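Local structure of putative protease (Parabacteroides distasonis ATCC 8503, 3KD4) at residues K141-S146 / R182-S187; C157-S162 / V177-R182; T232-L237 / N249-H254; A301-E306 / V330-D335; P395-G400 / E425-T430. The protein is probably exported and may act as a protease, though its function is not established. All blocks are in the same frame, centred on the assembly; numbering follows the deposited sequence.

Contact 1 (K141-S146 / R182-S187); sequences KECKVS and RNIPAS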
# COMPACT_ATOMS: atom_id res chain seq x y z
N LYS A 141 16.70 -19.68 1.66
CA LYS A 141 17.34 -20.84 1.03
C LYS A 141 16.31 -21.88 0.64
O LYS A 141 16.41 -22.48 -0.42
CB LYS A 141 18.39 -21.43 1.97
CG LYS A 141 19.14 -22.64 1.44
CD LYS A 141 19.91 -22.30 0.16
CE LYS A 141 20.94 -23.36 -0.24
NZ LYS A 141 21.41 -23.10 -1.63
N GLU A 142 15.32 -22.09 1.50
CA GLU A 142 14.24 -23.05 1.27
C GLU A 142 12.97 -22.60 1.96
O GLU A 142 12.95 -22.35 3.18
CB GLU A 142 14.60 -24.42 1.81
CG GLU A 142 13.54 -25.51 1.56
CD GLU A 142 13.89 -26.82 2.27
OE1 GLU A 142 13.58 -26.95 3.47
OE2 GLU A 142 14.48 -27.71 1.62
N CYS A 143 11.89 -22.60 1.18
CA CYS A 143 10.60 -22.17 1.62
C CYS A 143 9.59 -23.27 1.23
O CYS A 143 9.43 -23.57 0.03
CB CYS A 143 10.23 -20.84 0.98
SG CYS A 143 8.60 -20.29 1.45
N LYS A 144 8.97 -23.88 2.24
CA LYS A 144 7.92 -24.89 2.06
C LYS A 144 6.61 -24.34 2.51
O LYS A 144 6.53 -23.73 3.58
CB LYS A 144 8.24 -26.17 2.85
CG LYS A 144 9.47 -26.91 2.25
CD LYS A 144 9.86 -28.20 2.99
CE LYS A 144 10.90 -29.00 2.16
NZ LYS A 144 10.37 -29.61 0.84
N VAL A 145 5.61 -24.45 1.65
CA VAL A 145 4.26 -23.96 1.97
C VAL A 145 3.28 -25.06 1.67
O VAL A 145 3.44 -25.83 0.68
CB VAL A 145 3.87 -22.64 1.23
CG1 VAL A 145 4.70 -21.49 1.81
CG2 VAL A 145 4.07 -22.73 -0.32
N SER A 146 2.27 -25.16 2.53
CA SER A 146 1.34 -26.28 2.51
C SER A 146 -0.05 -25.80 2.84
O SER A 146 -0.23 -24.98 3.75
CB SER A 146 1.78 -27.26 3.61
OG SER A 146 0.92 -28.32 3.72
N ARG A 182 13.26 -22.79 -3.65
CA ARG A 182 14.63 -22.74 -3.21
C ARG A 182 15.32 -21.51 -3.71
O ARG A 182 15.07 -21.03 -4.80
CB ARG A 182 15.39 -23.97 -3.68
CG ARG A 182 14.71 -25.25 -3.20
CD ARG A 182 15.49 -26.48 -3.57
NE ARG A 182 14.81 -27.65 -3.04
CZ ARG A 182 14.87 -28.06 -1.77
NH1 ARG A 182 15.63 -27.43 -0.88
NH2 ARG A 182 14.19 -29.12 -1.39
N ASN A 183 16.19 -20.98 -2.86
CA ASN A 183 17.03 -19.84 -3.19
C ASN A 183 16.24 -18.64 -3.66
O ASN A 183 16.48 -18.12 -4.71
CB ASN A 183 18.10 -20.26 -4.21
CG ASN A 183 18.92 -21.43 -3.71
OD1 ASN A 183 19.43 -21.38 -2.61
ND2 ASN A 183 19.00 -22.51 -4.49
N ILE A 184 15.29 -18.19 -2.85
CA ILE A 184 14.55 -16.98 -3.16
C ILE A 184 15.49 -15.80 -2.84
O ILE A 184 15.94 -15.64 -1.70
CB ILE A 184 13.30 -16.79 -2.31
CG1 ILE A 184 12.39 -18.04 -2.34
CG2 ILE A 184 12.52 -15.52 -2.79
CD1 ILE A 184 11.13 -17.93 -1.40
N PRO A 185 15.78 -14.96 -3.85
CA PRO A 185 16.65 -13.83 -3.59
C PRO A 185 16.02 -12.87 -2.58
O PRO A 185 14.82 -12.88 -2.40
CB PRO A 185 16.85 -13.19 -4.98
CG PRO A 185 15.81 -13.71 -5.83
CD PRO A 185 15.17 -14.92 -5.20
N ALA A 186 16.84 -12.13 -1.86
CA ALA A 186 16.37 -11.01 -1.04
C ALA A 186 15.61 -10.04 -1.96
O ALA A 186 15.98 -9.87 -3.11
CB ALA A 186 17.58 -10.27 -0.43
N SER A 187 14.60 -9.35 -1.44
CA SER A 187 14.01 -8.29 -2.23
C SER A 187 15.04 -7.16 -2.41
O SER A 187 15.98 -7.03 -1.64
CB SER A 187 12.72 -7.82 -1.60
OG SER A 187 12.92 -7.58 -0.23
O HOH W 1 17.32 -25.07 -0.75
O HOH W 2 19.41 -24.86 -2.48
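In E142 the first torsion, -178°, sets CG opposite the backbone N, and the side chain runs out extended. R182 keeps CG beside its own N and is extended as far as NE. The two side chains therefore lie side by side and their charged ends meet. R182 NH1 donates to E142 OE2 at 2.8 Å, on the carboxylate lone pair that points away from OE1. The bond is bent, and OE2 lies tilted out of the guanidinium plane. The carboxylate and guanidinium planes are 67° apart. A second bond of this salt bridge, from R182 NH2 to the same oxygen, is weak, at 3.3 Å. K10 forms a long, weak ion pair with E142 OE1. K144 NZ stands near the guanidinium but donates to T180.

The pair marks the end of an antiparallel match between strands 140-150 and 174-184 in the large mixed sheet of the DUF3857 region. E142 and R182 form a non-hydrogen-bonded pair with side chains on one face. Just beyond, N183 and I184 both face V140, a G1 beta bulge, and N183 has positive phi (56°). N183 N gives a nearly straight bond to K141 O (2.9 Å), from above the carbonyl plane. A water also donates to K141 O and accepts from R182 NH1.

In one of its two conformers K141 bends at its second torsion and runs alongside N183. NZ then reaches N183 OD1 at 2.8 Å, in the carbonyl plane and on a lone pair. Another water accepts from K141 NZ and N183 ND2. C143 CB touches I184 CD1 at 3.9 Å.

Contact 2 (C157-S162 / V177-R182); sequences CGLYGS and VHWTLR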
# COMPACT_ATOMS: atom_id res chain seq x y z
N CYS A 157 -5.83 -22.33 -5.71
CA CYS A 157 -4.55 -21.88 -5.21
C CYS A 157 -3.58 -21.65 -6.35
O CYS A 157 -3.65 -22.30 -7.42
CB CYS A 157 -3.99 -22.87 -4.17
SG CYS A 157 -4.07 -24.64 -4.63
N GLY A 158 -2.69 -20.71 -6.11
CA GLY A 158 -1.67 -20.40 -7.07
C GLY A 158 -0.47 -19.80 -6.39
O GLY A 158 -0.59 -19.02 -5.45
N LEU A 159 0.69 -20.15 -6.92
CA LEU A 159 1.93 -19.55 -6.52
C LEU A 159 2.29 -18.55 -7.61
O LEU A 159 2.58 -18.93 -8.73
CB LEU A 159 2.98 -20.66 -6.38
CG LEU A 159 4.37 -20.25 -5.92
CD1 LEU A 159 4.26 -19.55 -4.57
CD2 LEU A 159 5.34 -21.43 -5.87
N TYR A 160 2.22 -17.26 -7.31
CA TYR A 160 2.58 -16.20 -8.25
C TYR A 160 4.02 -15.81 -8.05
O TYR A 160 4.51 -15.76 -6.92
CB TYR A 160 1.73 -14.96 -7.99
CG TYR A 160 0.31 -15.13 -8.39
CD1 TYR A 160 -0.59 -15.82 -7.57
CD2 TYR A 160 -0.14 -14.66 -9.64
CE1 TYR A 160 -1.93 -16.01 -7.95
CE2 TYR A 160 -1.46 -14.85 -10.05
CZ TYR A 160 -2.36 -15.50 -9.20
OH TYR A 160 -3.64 -15.68 -9.61
N GLY A 161 4.67 -15.46 -9.17
CA GLY A 161 6.06 -15.05 -9.16
C GLY A 161 7.06 -16.17 -8.99
O GLY A 161 8.19 -15.93 -8.62
N SER A 162 6.68 -17.38 -9.33
CA SER A 162 7.58 -18.52 -9.24
C SER A 162 7.03 -19.59 -10.15
O SER A 162 5.84 -19.76 -10.20
CB SER A 162 7.58 -19.09 -7.81
OG SER A 162 8.27 -20.32 -7.82
N VAL A 177 -2.02 -29.62 -0.59
CA VAL A 177 -1.19 -29.21 -1.68
C VAL A 177 0.02 -28.49 -1.09
O VAL A 177 -0.10 -27.74 -0.10
CB VAL A 177 -1.95 -28.32 -2.70
CG1 VAL A 177 -2.57 -27.12 -2.02
CG2 VAL A 177 -1.07 -27.88 -3.82
N HIS A 178 1.19 -28.76 -1.65
CA HIS A 178 2.39 -28.14 -1.15
C HIS A 178 3.32 -27.73 -2.26
O HIS A 178 3.26 -28.28 -3.37
CB HIS A 178 3.10 -29.01 -0.10
CG HIS A 178 3.56 -30.35 -0.58
ND1 HIS A 178 2.79 -31.50 -0.48
CD2 HIS A 178 4.74 -30.75 -1.12
CE1 HIS A 178 3.47 -32.53 -0.95
NE2 HIS A 178 4.65 -32.10 -1.35
N TRP A 179 4.17 -26.75 -1.95
CA TRP A 179 5.19 -26.31 -2.87
C TRP A 179 6.52 -26.17 -2.11
O TRP A 179 6.52 -25.83 -0.93
CB TRP A 179 4.83 -24.92 -3.42
CG TRP A 179 3.57 -24.76 -4.15
CD1 TRP A 179 3.45 -24.53 -5.48
CD2 TRP A 179 2.23 -24.69 -3.60
NE1 TRP A 179 2.13 -24.36 -5.82
CE2 TRP A 179 1.36 -24.43 -4.69
CE3 TRP A 179 1.69 -24.80 -2.33
CZ2 TRP A 179 -0.03 -24.33 -4.54
CZ3 TRP A 179 0.31 -24.69 -2.16
CH2 TRP A 179 -0.53 -24.47 -3.27
N THR A 180 7.65 -26.33 -2.83
CA THR A 180 8.97 -26.09 -2.27
C THR A 180 9.74 -25.12 -3.15
O THR A 180 9.96 -25.38 -4.33
CB THR A 180 9.73 -27.39 -2.07
OG1 THR A 180 8.97 -28.23 -1.19
CG2 THR A 180 11.12 -27.13 -1.41
N LEU A 181 10.06 -23.94 -2.61
CA LEU A 181 10.84 -22.96 -3.38
C LEU A 181 12.25 -22.95 -2.79
O LEU A 181 12.43 -23.14 -1.58
CB LEU A 181 10.20 -21.58 -3.30
CG LEU A 181 8.77 -21.31 -3.80
CD1 LEU A 181 7.67 -21.91 -2.91
CD2 LEU A 181 8.58 -19.77 -3.92
N ARG A 182 13.26 -22.79 -3.65
CA ARG A 182 14.63 -22.74 -3.21
C ARG A 182 15.32 -21.51 -3.71
O ARG A 182 15.07 -21.03 -4.80
CB ARG A 182 15.39 -23.97 -3.68
CG ARG A 182 14.71 -25.25 -3.20
CD ARG A 182 15.49 -26.48 -3.57
NE ARG A 182 14.81 -27.65 -3.04
CZ ARG A 182 14.87 -28.06 -1.77
NH1 ARG A 182 15.63 -27.43 -0.88
NH2 ARG A 182 14.19 -29.12 -1.39
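The indole of W179 meets C157 at its edge and L159 obliquely, while CG2 of V177, from its own strand, lies over one ring face towards the rim. In one of the two conformers of C157, SG sits near the ring plane, 3.8 Å from W179 CH2. This is a Cys sulfur-aromatic contact made at the rim of the six-membered ring, with the sulfur 82° off the ring normal. The sulfur gets there because this conformer places it between the backbone N and the carbonyl carbon (chi1 46°), which turns it to V177 CG1 as well, at 3.9 Å.

At the pyrrole end, L159 and W179 slide past each other in opposite directions. L159 CD2 comes to 3.7 Å from W179 CD1, and L159 CB packs near W179 NE1. The same CD2 meets L181 CD1 tip to tip at 3.8 Å. S162 adds a looser contact to L181 CD2, while its OG bonds to V164 N. An alanine in place of W179 is likely to open a gap between the strands and leave C157 SG and L159 CD2 without their shared apolar partner.

No hydrogen bond crosses the contact. The strand axes are 9.4 Å apart and run nearly parallel, at 9°, so the two layers meet through side chains alone. This is face-to-face sheet packing within the DUF3857 region. Strand 156-160 is an outer strand of a three-stranded antiparallel sheet, beside strand 202-206, whose L203 touches W179. Strand 174-184 lies in the eight-stranded mixed sheet between strands 140-150 and 167-171, and V145 and I147 of the former also pack on W179.

Contact 3 (T232-L237 / N249-H254); sequences TFAQFL and NIIRDH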
# COMPACT_ATOMS: atom_id res chain seq x y z
N THR A 232 -31.01 7.62 7.87
CA THR A 232 -31.89 8.74 8.21
C THR A 232 -31.07 9.99 8.24
O THR A 232 -31.45 10.99 7.64
CB THR A 232 -32.65 8.51 9.52
OG1 THR A 232 -33.44 7.32 9.41
CG2 THR A 232 -33.59 9.72 9.84
N PHE A 233 -29.91 9.92 8.90
CA PHE A 233 -28.99 11.08 8.97
C PHE A 233 -28.56 11.56 7.58
O PHE A 233 -28.48 12.77 7.34
CB PHE A 233 -27.77 10.70 9.80
CG PHE A 233 -26.88 11.84 10.22
CD1 PHE A 233 -27.33 13.16 10.33
CD2 PHE A 233 -25.58 11.58 10.58
CE1 PHE A 233 -26.47 14.17 10.76
CE2 PHE A 233 -24.72 12.58 11.01
CZ PHE A 233 -25.17 13.88 11.11
N ALA A 234 -28.27 10.62 6.68
CA ALA A 234 -27.85 10.93 5.30
C ALA A 234 -28.93 11.73 4.60
O ALA A 234 -28.65 12.74 3.94
CB ALA A 234 -27.54 9.61 4.51
N GLN A 235 -30.17 11.30 4.78
CA GLN A 235 -31.32 12.00 4.21
C GLN A 235 -31.52 13.39 4.82
O GLN A 235 -31.65 14.36 4.08
CB GLN A 235 -32.59 11.15 4.37
CG GLN A 235 -32.48 9.84 3.61
CD GLN A 235 -33.62 8.91 3.89
OE1 GLN A 235 -34.36 9.07 4.88
NE2 GLN A 235 -33.78 7.91 3.04
N PHE A 236 -31.49 13.50 6.14
CA PHE A 236 -31.56 14.81 6.77
C PHE A 236 -30.46 15.74 6.28
O PHE A 236 -30.71 16.91 6.05
CB PHE A 236 -31.46 14.71 8.30
CG PHE A 236 -32.63 14.04 8.95
CD1 PHE A 236 -33.84 13.89 8.30
CD2 PHE A 236 -32.53 13.59 10.25
CE1 PHE A 236 -34.93 13.28 8.95
CE2 PHE A 236 -33.61 13.00 10.90
CZ PHE A 236 -34.80 12.85 10.25
N LEU A 237 -29.25 15.21 6.12
CA LEU A 237 -28.11 16.03 5.75
C LEU A 237 -28.21 16.57 4.33
O LEU A 237 -27.61 17.59 4.03
CB LEU A 237 -26.80 15.23 5.84
CG LEU A 237 -26.19 15.11 7.21
CD1 LEU A 237 -25.16 13.97 7.23
CD2 LEU A 237 -25.61 16.46 7.68
N ASN A 249 -20.90 15.50 -1.90
CA ASN A 249 -19.93 16.31 -1.14
C ASN A 249 -20.27 16.42 0.33
O ASN A 249 -19.40 16.32 1.17
CB ASN A 249 -19.83 17.70 -1.74
CG ASN A 249 -19.38 17.69 -3.19
OD1 ASN A 249 -18.80 16.70 -3.68
ND2 ASN A 249 -19.64 18.80 -3.89
N ILE A 250 -21.55 16.63 0.62
CA ILE A 250 -22.01 16.74 2.00
C ILE A 250 -21.69 15.44 2.76
O ILE A 250 -21.09 15.47 3.84
CB ILE A 250 -23.52 17.08 2.05
CG1 ILE A 250 -23.75 18.54 1.61
CG2 ILE A 250 -24.07 16.86 3.48
CD1 ILE A 250 -25.23 18.93 1.36
N ILE A 251 -22.02 14.30 2.16
CA ILE A 251 -21.84 13.01 2.82
C ILE A 251 -20.34 12.70 2.99
O ILE A 251 -19.87 12.41 4.10
CB ILE A 251 -22.56 11.87 2.08
CG1 ILE A 251 -24.08 12.12 2.01
CG2 ILE A 251 -22.24 10.48 2.73
CD1 ILE A 251 -24.79 12.17 3.34
N ARG A 252 -19.59 12.77 1.91
CA ARG A 252 -18.15 12.56 1.94
C ARG A 252 -17.45 13.45 2.97
O ARG A 252 -16.64 12.99 3.74
CB ARG A 252 -17.56 12.82 0.55
CG ARG A 252 -16.15 12.36 0.35
CD ARG A 252 -15.55 12.90 -0.96
NE ARG A 252 -15.58 14.35 -0.91
CZ ARG A 252 -16.32 15.15 -1.67
NH1 ARG A 252 -17.09 14.67 -2.66
NH2 ARG A 252 -16.28 16.47 -1.46
N ASP A 253 -17.77 14.74 2.96
CA ASP A 253 -17.12 15.68 3.88
C ASP A 253 -17.52 15.40 5.30
O ASP A 253 -16.69 15.48 6.20
CB ASP A 253 -17.47 17.12 3.52
CG ASP A 253 -16.82 17.57 2.21
OD1 ASP A 253 -15.88 16.89 1.75
OD2 ASP A 253 -17.27 18.58 1.63
N HIS A 254 -18.79 15.08 5.54
CA HIS A 254 -19.18 14.71 6.89
C HIS A 254 -18.34 13.55 7.43
O HIS A 254 -17.88 13.60 8.57
CB HIS A 254 -20.63 14.33 7.01
CG HIS A 254 -21.03 14.09 8.43
ND1 HIS A 254 -21.34 15.12 9.30
CD2 HIS A 254 -21.11 12.94 9.16
CE1 HIS A 254 -21.62 14.61 10.49
NE2 HIS A 254 -21.50 13.29 10.43
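Two consecutive helices, 228-238 and 244-258, pack across each other here as a helical pair joined by a short loop. Their segments run at 124° with axes 10.2 Å apart. The seam is apolar apart from one imidazole, and no hydrogen bond crosses it.

The aromatic pair lies at one end. F233 and H254 come from opposite directions and form an offset edge-to-face stack, with ring planes at 87° and centroids 5.0 Å apart. The edge of F233 is the part that meets the H254 face, and F233 CE2 comes to 3.3 Å from H254 NE2. Both side chains have CG anti to the backbone N (chi1 -167° for F233), which turns each ring toward the other helix, so that they meet between the two. L237 supports both rings: its CD1 lies over the centre of one F233 face and over one face of H254.

Further along, I251 turns CD1 to A234, 3.9 Å from A234 CB. With only a methyl at A234, the two backbones can come to 6.8 Å between the CA atoms of A234 and I251. At the other end I250 CG2 packs on L237, 3.7 Å from L237 O and 4.0 Å from L237 CB.

Helix 287-300 covers the buried side of the pair. M297 touches A234, L237 and I251, and L298 touches I251. Q235 reaches the end of the same helix through a bond from NE2 to A300 O.

Contact 4 (A301-E306 / V330-D335); sequences AGIPSE and VKATVD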
# COMPACT_ATOMS: atom_id res chain seq x y z
N ALA A 301 -29.19 8.67 0.50
CA ALA A 301 -29.35 10.01 -0.04
C ALA A 301 -29.77 10.08 -1.51
O ALA A 301 -29.88 11.18 -2.05
CB ALA A 301 -28.07 10.82 0.16
N GLY A 302 -30.01 8.94 -2.16
CA GLY A 302 -30.44 8.92 -3.55
C GLY A 302 -29.29 8.87 -4.55
O GLY A 302 -29.48 9.18 -5.71
N ILE A 303 -28.08 8.50 -4.10
CA ILE A 303 -26.91 8.39 -5.00
C ILE A 303 -26.56 6.90 -5.11
O ILE A 303 -26.05 6.29 -4.15
CB ILE A 303 -25.69 9.20 -4.52
CG1 ILE A 303 -26.09 10.65 -4.24
CG2 ILE A 303 -24.52 9.14 -5.52
CD1 ILE A 303 -26.48 11.45 -5.47
N PRO A 304 -26.85 6.30 -6.27
CA PRO A 304 -26.58 4.88 -6.34
C PRO A 304 -25.08 4.64 -6.18
O PRO A 304 -24.28 5.25 -6.91
CB PRO A 304 -27.09 4.50 -7.73
CG PRO A 304 -28.11 5.54 -8.02
CD PRO A 304 -27.54 6.78 -7.48
N SER A 305 -24.73 3.79 -5.22
CA SER A 305 -23.35 3.58 -4.81
C SER A 305 -23.06 2.12 -4.47
O SER A 305 -23.95 1.34 -4.08
CB SER A 305 -23.00 4.47 -3.59
OG SER A 305 -23.20 5.86 -3.91
N GLU A 306 -21.80 1.76 -4.59
CA GLU A 306 -21.34 0.41 -4.26
C GLU A 306 -19.90 0.42 -3.74
O GLU A 306 -19.08 1.23 -4.21
CB GLU A 306 -21.35 -0.44 -5.52
CG GLU A 306 -22.47 -1.41 -5.67
CD GLU A 306 -22.21 -2.40 -6.83
OE1 GLU A 306 -22.21 -1.94 -7.98
OE2 GLU A 306 -21.98 -3.60 -6.55
N VAL A 330 -15.37 3.46 -2.96
CA VAL A 330 -16.79 3.51 -3.18
C VAL A 330 -17.01 4.17 -4.54
O VAL A 330 -16.39 5.18 -4.87
CB VAL A 330 -17.48 4.28 -2.05
CG1 VAL A 330 -19.00 4.45 -2.32
CG2 VAL A 330 -17.24 3.56 -0.72
N LYS A 331 -17.88 3.56 -5.33
CA LYS A 331 -18.34 4.11 -6.59
C LYS A 331 -19.67 4.84 -6.32
O LYS A 331 -20.55 4.26 -5.69
CB LYS A 331 -18.57 2.92 -7.55
CG LYS A 331 -19.36 3.16 -8.78
CD LYS A 331 -19.33 1.91 -9.69
CE LYS A 331 -20.20 0.74 -9.23
NZ LYS A 331 -21.58 0.73 -9.79
N ALA A 332 -19.79 6.08 -6.80
CA ALA A 332 -21.05 6.85 -6.69
C ALA A 332 -21.48 7.31 -8.08
O ALA A 332 -20.69 7.89 -8.82
CB ALA A 332 -20.88 8.06 -5.79
N THR A 333 -22.72 7.04 -8.44
CA THR A 333 -23.24 7.45 -9.75
C THR A 333 -23.96 8.78 -9.59
O THR A 333 -24.98 8.84 -8.91
CB THR A 333 -24.19 6.42 -10.31
OG1 THR A 333 -23.52 5.16 -10.32
CG2 THR A 333 -24.62 6.79 -11.75
N VAL A 334 -23.40 9.83 -10.18
CA VAL A 334 -23.88 11.20 -10.02
C VAL A 334 -24.36 11.69 -11.40
O VAL A 334 -23.54 11.84 -12.32
CB VAL A 334 -22.76 12.09 -9.46
CG1 VAL A 334 -23.15 13.57 -9.48
CG2 VAL A 334 -22.32 11.59 -8.04
N ASP A 335 -25.66 11.89 -11.56
CA ASP A 335 -26.22 12.28 -12.88
C ASP A 335 -25.71 11.33 -13.99
O ASP A 335 -25.21 11.77 -15.02
CB ASP A 335 -25.87 13.73 -13.22
CG ASP A 335 -26.20 14.69 -12.11
OD1 ASP A 335 -27.29 14.55 -11.48
OD2 ASP A 335 -25.39 15.62 -11.88
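Backbone hydrogen bonds join P304 and E306 to strand 327-334 as antiparallel neighbours in a five-stranded sheet. E306 and K331 form a hydrogen-bonded pair, with K331 N to E306 O at 2.9 Å and E306 N to K331 O at 3.0 Å. T333 N adds a bond to P304 O at 2.8 Å. S305 and A332 form the non-hydrogen-bonded pair between them.

The charged contact is weaker. K331 leaves with CG anti to the backbone N (chi1 165°) and bends at its third and fourth torsions, which brings NZ beside E306 OE1 in a weak salt bridge at 3.3 Å. E306 OE2 bonds to S359.

Apolar contacts centre on I303 CG2, which meets A332 CB at 3.8 Å and V334 CG2 at 4.1 Å. On this face helices 287-300 and 244-258 pack on the sheet.

S305 OG donates to I303 O at 2.9 Å, from above that carbonyl plane. Putting an alanine at S305 is likely to leave I303 O without this donor and this backbone freer to shift.

The backbone thus carries the pairing. Apolar groups and a locally bonded hydroxyl face the helices; the E306-K331 ion pair lies on the other face.

Contact 5 (P395-G400 / E425-T430); sequences PAISAG and EEVTYT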
# COMPACT_ATOMS: atom_id res chain seq x y z
N PRO A 395 11.35 29.69 -6.01
CA PRO A 395 11.05 28.63 -5.04
C PRO A 395 10.37 27.40 -5.64
O PRO A 395 9.53 27.53 -6.51
CB PRO A 395 10.13 29.32 -4.04
CG PRO A 395 9.54 30.47 -4.78
CD PRO A 395 10.57 30.92 -5.77
N ALA A 396 10.73 26.21 -5.17
CA ALA A 396 10.05 24.99 -5.58
C ALA A 396 8.66 24.97 -4.98
O ALA A 396 8.45 25.51 -3.90
CB ALA A 396 10.83 23.78 -5.12
N ILE A 397 7.71 24.36 -5.67
CA ILE A 397 6.40 24.12 -5.08
C ILE A 397 6.45 22.77 -4.36
O ILE A 397 7.42 22.04 -4.52
CB ILE A 397 5.29 24.11 -6.14
CG1 ILE A 397 5.38 22.89 -7.05
CG2 ILE A 397 5.33 25.40 -6.94
CD1 ILE A 397 4.15 22.67 -7.89
N SER A 398 5.40 22.46 -3.59
CA SER A 398 5.32 21.24 -2.75
C SER A 398 4.57 20.08 -3.37
O SER A 398 5.00 18.92 -3.29
CB SER A 398 4.56 21.56 -1.47
OG SER A 398 5.07 22.73 -0.90
N ALA A 399 3.41 20.40 -3.94
CA ALA A 399 2.51 19.40 -4.50
C ALA A 399 3.10 18.80 -5.76
O ALA A 399 3.85 19.45 -6.49
CB ALA A 399 1.16 20.04 -4.79
N GLY A 400 2.77 17.54 -6.02
CA GLY A 400 3.18 16.89 -7.25
C GLY A 400 4.53 16.22 -7.15
O GLY A 400 4.89 15.68 -6.10
N GLU A 425 2.26 19.26 -14.78
CA GLU A 425 2.40 20.43 -13.91
C GLU A 425 2.82 21.67 -14.68
O GLU A 425 3.63 21.59 -15.60
CB GLU A 425 3.41 20.18 -12.80
CG GLU A 425 3.36 18.81 -12.21
CD GLU A 425 4.12 18.68 -10.92
OE1 GLU A 425 4.72 19.68 -10.43
OE2 GLU A 425 4.11 17.55 -10.38
N GLU A 426 2.25 22.80 -14.28
CA GLU A 426 2.68 24.09 -14.79
C GLU A 426 2.87 25.04 -13.62
O GLU A 426 1.95 25.21 -12.81
CB GLU A 426 1.67 24.66 -15.75
CG GLU A 426 2.02 26.07 -16.19
CD GLU A 426 0.92 26.69 -17.01
OE1 GLU A 426 -0.20 26.85 -16.48
OE2 GLU A 426 1.18 26.99 -18.19
N VAL A 427 4.06 25.65 -13.53
CA VAL A 427 4.33 26.62 -12.48
C VAL A 427 4.76 27.92 -13.16
O VAL A 427 5.72 27.93 -13.94
CB VAL A 427 5.42 26.14 -11.49
CG1 VAL A 427 5.60 27.19 -10.36
CG2 VAL A 427 5.06 24.76 -10.92
N THR A 428 4.06 29.01 -12.85
CA THR A 428 4.33 30.32 -13.42
C THR A 428 4.89 31.25 -12.36
O THR A 428 4.22 31.53 -11.36
CB THR A 428 3.08 30.92 -14.00
OG1 THR A 428 2.63 30.08 -15.06
CG2 THR A 428 3.34 32.35 -14.55
N TYR A 429 6.11 31.75 -12.58
CA TYR A 429 6.73 32.67 -11.63
C TYR A 429 6.65 34.07 -12.22
O TYR A 429 6.94 34.26 -13.39
CB TYR A 429 8.20 32.31 -11.38
CG TYR A 429 8.44 30.96 -10.78
CD1 TYR A 429 8.60 29.83 -11.58
CD2 TYR A 429 8.50 30.81 -9.41
CE1 TYR A 429 8.80 28.58 -11.01
CE2 TYR A 429 8.71 29.56 -8.84
CZ TYR A 429 8.87 28.45 -9.64
OH TYR A 429 9.07 27.23 -9.06
N THR A 430 6.24 35.05 -11.42
CA THR A 430 6.32 36.43 -11.86
C THR A 430 7.40 37.07 -11.00
O THR A 430 7.29 37.14 -9.77
CB THR A 430 4.99 37.18 -11.77
OG1 THR A 430 4.02 36.53 -12.61
CG2 THR A 430 5.16 38.63 -12.26
O HOH W 3 5.79 19.27 -8.17
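The loop 395-400 runs roughly antiparallel to strand 423-433, at 166° between end-to-end directions, but its backbone stays about a side chain's length away. It lies across one face of a mixed five-stranded sheet in the DUF3858 region, over strand 423-433 and its neighbour 370-380. Y429, V427 and E425 all point towards the loop and each meets a different part of it.

Y429 grips the start. Its OH donates to P395 O at 2.6 Å, tilted 34° from the carbonyl plane, while that oxygen lies in the plane of the phenol ring, at its edge. P395 CD also packs on Y429 CE2 at 3.8 Å as the two side chains slide past each other.

I397 fills the middle. Its CG1 takes the position between the backbone N and the carbonyl carbon (chi1 70°), which points CD1 to V427 CG2 at 3.8 Å. I397 CG2 adds contacts to both V427 methyls. W494 of helix 481-495 touches V427 and E425.

E425 meets the end of the loop. Its chain is extended beyond CG, and OE2 accepts from I401 N just after the segment. A water lies between A399 O and E425 OE1, close to both. G400 has no side chain, and this allows the carboxylate to come close: E425 OE2 lies 3.3 Å from G400 CA.

Contacts 1 and 2 share R182 and strand 174-184, with centres about 10 Å apart. Contact 1 pairs that strand with its sheet neighbour at a largely exposed, charged end. Contact 2 uses the other face of the strand, packing buried W179 and L181 on a second sheet with no polar bond. Contacts 3 and 4 lie about 13 Å apart between centres and touch through A234 and A301. Contact 3 is helix against helix, apolar and aromatic; contact 4 is strand pairing held by backbone bonds. Both reach helices 244-258 and 287-300. Contact 5 stands apart, about 35 Å between centres from contacts 3 and 4, and combines buried strand residues with a partly exposed loop.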